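Local atomic coordinates of CRISPR protein (Archaeoglobus fulgidus, PDB entry 4MJK), a protein that probably serves as the Cas5-type subunit of a type I-A CRISPR Cascade complex, helping to bind the guide RNA in archaeal antiviral defence. Residues K23-T34 / E197-F205. Residues are numbered along the deposited sequence; the frame is centred on the assembly and turned at random.
Sequences KTSPSFYYPPPT and EFEVYLNPF
Glu199 reaches from strand 196-202 into the turn of the 23-34 loop and grips two successive backbone amides. Tyr29 N gives a nearly straight bond to Glu199 OE1 (2.8 Å) and Tyr30 N a longer one to Glu199 OE2 (3.2 Å), both on syn lone pairs. Tyr201 OH donates to Glu199 OE2 (2.6 Å) on the anti side, 22° out of the carboxylate plane, fixing the carboxylate's rotation. With CG anti to the backbone N (chi1 -173°) and the chain bent at chi2, the carboxylate carbon lies at the edge of the Phe28 ring. A glutamine here would probably set its NH2 against at least one of these three donors and let the turn shift.

The tight side lies around Tyr201. Pro33 CD sits over one face of the Tyr201 ring, 3.7 Å from its centroid, in a CH-pi contact; Pro32 CB touches CD2, and Phe28 slides past with its ring barely overlapping. Trp71 of strand 66-73 also meets this ring. Next to it, Ser25 N donates to Val200 O (2.9 Å), and Val200 N to Ser25 OG (2.8 Å). Thr34 CG2 packs on Pro204, and a water links Thr34 N to Leu202 O.

Elsewhere packing is looser. Lys23 is exposed and its end leads away from the strand. The Glu197 side chain meets that of Tyr29 at about a right angle, planes 35° apart, with Glu197 OE1 3.2 Å from Tyr29 OH.

Strand 196-202 is an outer strand of a small antiparallel sheet, paired with strand 225-231; the proline-rich loop runs antiparallel beside it, turns around Glu199 and returns to helix 33-46, with Pro32 at the N-cap position, within a Cas5-family, RAMP-type fold.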
loop_
_atom_site.group_PDB
_atom_site.type_symbol
_atom_site.label_atom_id
_atom_site.label_comp_id
_atom_site.label_asym_id
_atom_site.label_seq_id
_atom_site.Cartn_x
_atom_site.Cartn_y
_atom_site.Cartn_z
ATOM N N LYS A 23 -12.525 -19.339 10.965
ATOM C CA LYS A 23 -11.356 -20.121 11.361
ATOM C C LYS A 23 -10.126 -19.230 11.561
ATOM O O LYS A 23 -9.434 -19.309 12.589
ATOM C CB LYS A 23 -11.033 -21.184 10.305
ATOM C CG LYS A 23 -12.092 -22.256 10.142
ATOM C CD LYS A 23 -12.474 -22.850 11.487
ATOM C CE LYS A 23 -13.420 -24.040 11.330
ATOM N NZ LYS A 23 -13.863 -24.563 12.653
ATOM N N THR A 24 -9.886 -18.368 10.578
ATOM C CA THR A 24 -8.658 -17.586 10.480
ATOM C C THR A 24 -8.550 -16.412 11.462
ATOM O O THR A 24 -9.555 -15.926 11.978
ATOM C CB THR A 24 -8.562 -16.984 9.073
ATOM O OG1 THR A 24 -9.689 -16.119 8.848
ATOM C CG2 THR A 24 -8.547 -18.082 8.007
ATOM N N SER A 25 -7.329 -15.917 11.678
ATOM C CA SER A 25 -7.162 -14.648 12.395
ATOM C C SER A 25 -7.989 -13.587 11.672
ATOM O O SER A 25 -8.242 -13.714 10.473
ATOM C CB SER A 25 -5.678 -14.234 12.455
ATOM O OG SER A 25 -4.899 -15.210 13.154
ATOM N N PRO A 26 -8.414 -12.534 12.390
ATOM C CA PRO A 26 -9.271 -11.499 11.780
ATOM C C PRO A 26 -8.494 -10.472 10.959
ATOM O O PRO A 26 -9.101 -9.629 10.285
ATOM C CB PRO A 26 -9.943 -10.835 12.990
ATOM C CG PRO A 26 -8.972 -11.041 14.108
ATOM C CD PRO A 26 -8.298 -12.375 13.851
ATOM N N SER A 27 -7.166 -10.526 11.051
ATOM C CA SER A 27 -6.273 -9.746 10.190
ATOM C C SER A 27 -4.964 -10.533 10.049
ATOM O O SER A 27 -4.725 -11.489 10.797
ATOM C CB SER A 27 -6.011 -8.373 10.788
ATOM O OG SER A 27 -5.429 -8.499 12.072
ATOM N N PHE A 28 -4.131 -10.154 9.088
ATOM C CA PHE A 28 -2.967 -10.974 8.754
ATOM C C PHE A 28 -1.704 -10.136 8.691
ATOM O O PHE A 28 -1.650 -9.150 7.965
ATOM C CB PHE A 28 -3.138 -11.633 7.384
ATOM C CG PHE A 28 -4.203 -12.687 7.324
ATOM C CD1 PHE A 28 -4.217 -13.741 8.223
ATOM C CD2 PHE A 28 -5.193 -12.630 6.344
ATOM C CE1 PHE A 28 -5.207 -14.717 8.161
ATOM C CE2 PHE A 28 -6.182 -13.596 6.273
ATOM C CZ PHE A 28 -6.190 -14.641 7.180
ATOM N N TYR A 29 -0.674 -10.539 9.421
ATOM C CA TYR A 29 0.647 -9.950 9.199
ATOM C C TYR A 29 1.177 -10.374 7.815
ATOM O O TYR A 29 1.807 -9.573 7.106
ATOM C CB TYR A 29 1.626 -10.377 10.298
ATOM C CG TYR A 29 1.370 -9.760 11.657
ATOM C CD1 TYR A 29 1.792 -8.464 11.946
ATOM C CD2 TYR A 29 0.736 -10.483 12.664
ATOM C CE1 TYR A 29 1.574 -7.899 13.202
ATOM C CE2 TYR A 29 0.521 -9.927 13.930
ATOM C CZ TYR A 29 0.940 -8.637 14.185
ATOM O OH TYR A 29 0.735 -8.071 15.420
ATOM N N TYR A 30 0.910 -11.623 7.420
ATOM C CA TYR A 30 1.436 -12.136 6.147
ATOM C C TYR A 30 0.387 -12.794 5.269
ATOM O O TYR A 30 -0.633 -13.254 5.756
ATOM C CB TYR A 30 2.538 -13.171 6.397
ATOM C CG TYR A 30 3.780 -12.591 6.996
ATOM C CD1 TYR A 30 4.662 -11.852 6.214
ATOM C CD2 TYR A 30 4.077 -12.774 8.348
ATOM C CE1 TYR A 30 5.806 -11.304 6.758
ATOM C CE2 TYR A 30 5.220 -12.232 8.899
ATOM C CZ TYR A 30 6.089 -11.497 8.090
ATOM O OH TYR A 30 7.243 -10.939 8.616
ATOM N N PRO A 31 0.657 -12.890 3.958
ATOM C CA PRO A 31 -0.275 -13.637 3.107
ATOM C C PRO A 31 -0.395 -15.073 3.606
ATOM O O PRO A 31 0.628 -15.717 3.842
ATOM C CB PRO A 31 0.420 -13.632 1.738
ATOM C CG PRO A 31 1.287 -12.423 1.765
ATOM C CD PRO A 31 1.800 -12.365 3.191
ATOM N N PRO A 32 -1.627 -15.563 3.782
ATOM C CA PRO A 32 -1.807 -16.957 4.215
ATOM C C PRO A 32 -1.174 -17.954 3.246
ATOM O O PRO A 32 -1.071 -17.680 2.048
ATOM C CB PRO A 32 -3.331 -17.124 4.239
ATOM C CG PRO A 32 -3.848 -15.707 4.484
ATOM C CD PRO A 32 -2.909 -14.829 3.695
ATOM N N PRO A 33 -0.730 -19.106 3.766
ATOM C CA PRO A 33 -0.113 -20.108 2.887
ATOM C C PRO A 33 -1.076 -20.665 1.823
ATOM O O PRO A 33 -0.615 -20.994 0.736
ATOM C CB PRO A 33 0.366 -21.206 3.863
ATOM C CG PRO A 33 -0.408 -20.991 5.116
ATOM C CD PRO A 33 -0.675 -19.496 5.183
ATOM N N THR A 34 -2.374 -20.760 2.101
ATOM C CA THR A 34 -3.275 -21.191 1.028
ATOM C C THR A 34 -3.397 -20.110 -0.045
ATOM O O THR A 34 -3.692 -20.410 -1.207
ATOM C CB THR A 34 -4.673 -21.596 1.507
ATOM O OG1 THR A 34 -5.235 -20.558 2.320
ATOM C CG2 THR A 34 -4.599 -22.893 2.323
ATOM N N GLU A 197 5.410 -13.598 16.240
ATOM C CA GLU A 197 3.994 -13.473 16.520
ATOM C C GLU A 197 3.272 -14.809 16.296
ATOM O O GLU A 197 3.913 -15.810 15.985
ATOM C CB GLU A 197 3.398 -12.367 15.651
ATOM C CG GLU A 197 3.273 -11.043 16.383
ATOM C CD GLU A 197 2.031 -10.988 17.257
ATOM O OE1 GLU A 197 1.748 -9.903 17.813
ATOM O OE2 GLU A 197 1.332 -12.025 17.388
ATOM N N PHE A 198 1.953 -14.806 16.494
ATOM C CA PHE A 198 1.089 -15.955 16.265
ATOM C C PHE A 198 0.074 -15.556 15.198
ATOM O O PHE A 198 -0.408 -14.416 15.181
ATOM C CB PHE A 198 0.277 -16.311 17.524
ATOM C CG PHE A 198 1.099 -16.825 18.683
ATOM C CD1 PHE A 198 1.161 -18.183 18.954
ATOM C CD2 PHE A 198 1.806 -15.946 19.495
ATOM C CE1 PHE A 198 1.908 -18.660 20.018
ATOM C CE2 PHE A 198 2.561 -16.416 20.570
ATOM C CZ PHE A 198 2.605 -17.773 20.828
ATOM N N GLU A 199 -0.301 -16.496 14.343
ATOM C CA GLU A 199 -1.312 -16.193 13.348
ATOM C C GLU A 199 -2.007 -17.485 12.949
ATOM O O GLU A 199 -1.358 -18.516 12.812
ATOM C CB GLU A 199 -0.657 -15.508 12.140
ATOM C CG GLU A 199 -1.627 -14.978 11.090
ATOM C CD GLU A 199 -1.150 -13.641 10.525
ATOM O OE1 GLU A 199 -1.385 -12.608 11.183
ATOM O OE2 GLU A 199 -0.513 -13.642 9.445
ATOM N N VAL A 200 -3.328 -17.445 12.801
ATOM C CA VAL A 200 -4.085 -18.652 12.441
ATOM C C VAL A 200 -4.538 -18.593 10.996
ATOM O O VAL A 200 -5.190 -17.622 10.591
ATOM C CB VAL A 200 -5.324 -18.861 13.343
ATOM C CG1 VAL A 200 -6.087 -20.121 12.913
ATOM C CG2 VAL A 200 -4.892 -18.941 14.811
ATOM N N TYR A 201 -4.192 -19.631 10.228
ATOM C CA TYR A 201 -4.479 -19.690 8.789
ATOM C C TYR A 201 -5.330 -20.908 8.456
ATOM O O TYR A 201 -5.407 -21.845 9.245
ATOM C CB TYR A 201 -3.175 -19.850 7.995
ATOM C CG TYR A 201 -2.139 -18.754 8.187
ATOM C CD1 TYR A 201 -0.902 -19.031 8.762
ATOM C CD2 TYR A 201 -2.395 -17.449 7.785
ATOM C CE1 TYR A 201 0.047 -18.037 8.935
ATOM C CE2 TYR A 201 -1.456 -16.444 7.956
ATOM C CZ TYR A 201 -0.231 -16.744 8.530
ATOM O OH TYR A 201 0.719 -15.752 8.710
ATOM N N LEU A 202 -5.935 -20.915 7.268
ATOM C CA LEU A 202 -6.420 -22.162 6.680
ATOM C C LEU A 202 -5.258 -23.152 6.489
ATOM O O LEU A 202 -4.153 -22.787 6.055
ATOM C CB LEU A 202 -7.153 -21.904 5.355
ATOM C CG LEU A 202 -8.410 -21.021 5.426
ATOM C CD1 LEU A 202 -8.998 -20.754 4.041
ATOM C CD2 LEU A 202 -9.468 -21.637 6.354
ATOM N N ASN A 203 -5.506 -24.411 6.835
ATOM C CA ASN A 203 -4.478 -25.442 6.773
ATOM C C ASN A 203 -4.104 -25.750 5.321
ATOM O O ASN A 203 -4.965 -26.105 4.518
ATOM C CB ASN A 203 -4.984 -26.694 7.514
ATOM C CG ASN A 203 -3.956 -27.804 7.586
ATOM O OD1 ASN A 203 -2.809 -27.641 7.187
ATOM N ND2 ASN A 203 -4.371 -28.948 8.111
ATOM N N PRO A 204 -2.818 -25.589 4.959
ATOM C CA PRO A 204 -2.485 -25.832 3.550
ATOM C C PRO A 204 -2.197 -27.307 3.268
ATOM O O PRO A 204 -2.038 -27.687 2.114
ATOM C CB PRO A 204 -1.209 -25.013 3.358
ATOM C CG PRO A 204 -0.532 -25.086 4.705
ATOM C CD PRO A 204 -1.664 -25.078 5.724
ATOM N N PHE A 205 -2.103 -28.117 4.314
ATOM C CA PHE A 205 -1.733 -29.518 4.158
ATOM C C PHE A 205 -2.970 -30.353 3.896
ATOM O O PHE A 205 -3.940 -30.298 4.652
ATOM C CB PHE A 205 -0.995 -30.021 5.392
ATOM C CG PHE A 205 0.257 -29.266 5.681
ATOM C CD1 PHE A 205 1.320 -29.301 4.790
ATOM C CD2 PHE A 205 0.374 -28.506 6.824
ATOM C CE1 PHE A 205 2.477 -28.591 5.037
ATOM C CE2 PHE A 205 1.530 -27.787 7.072
ATOM C CZ PHE A 205 2.581 -27.837 6.177
HETATM O O HOH W 1 -3.993 -20.417 4.696
#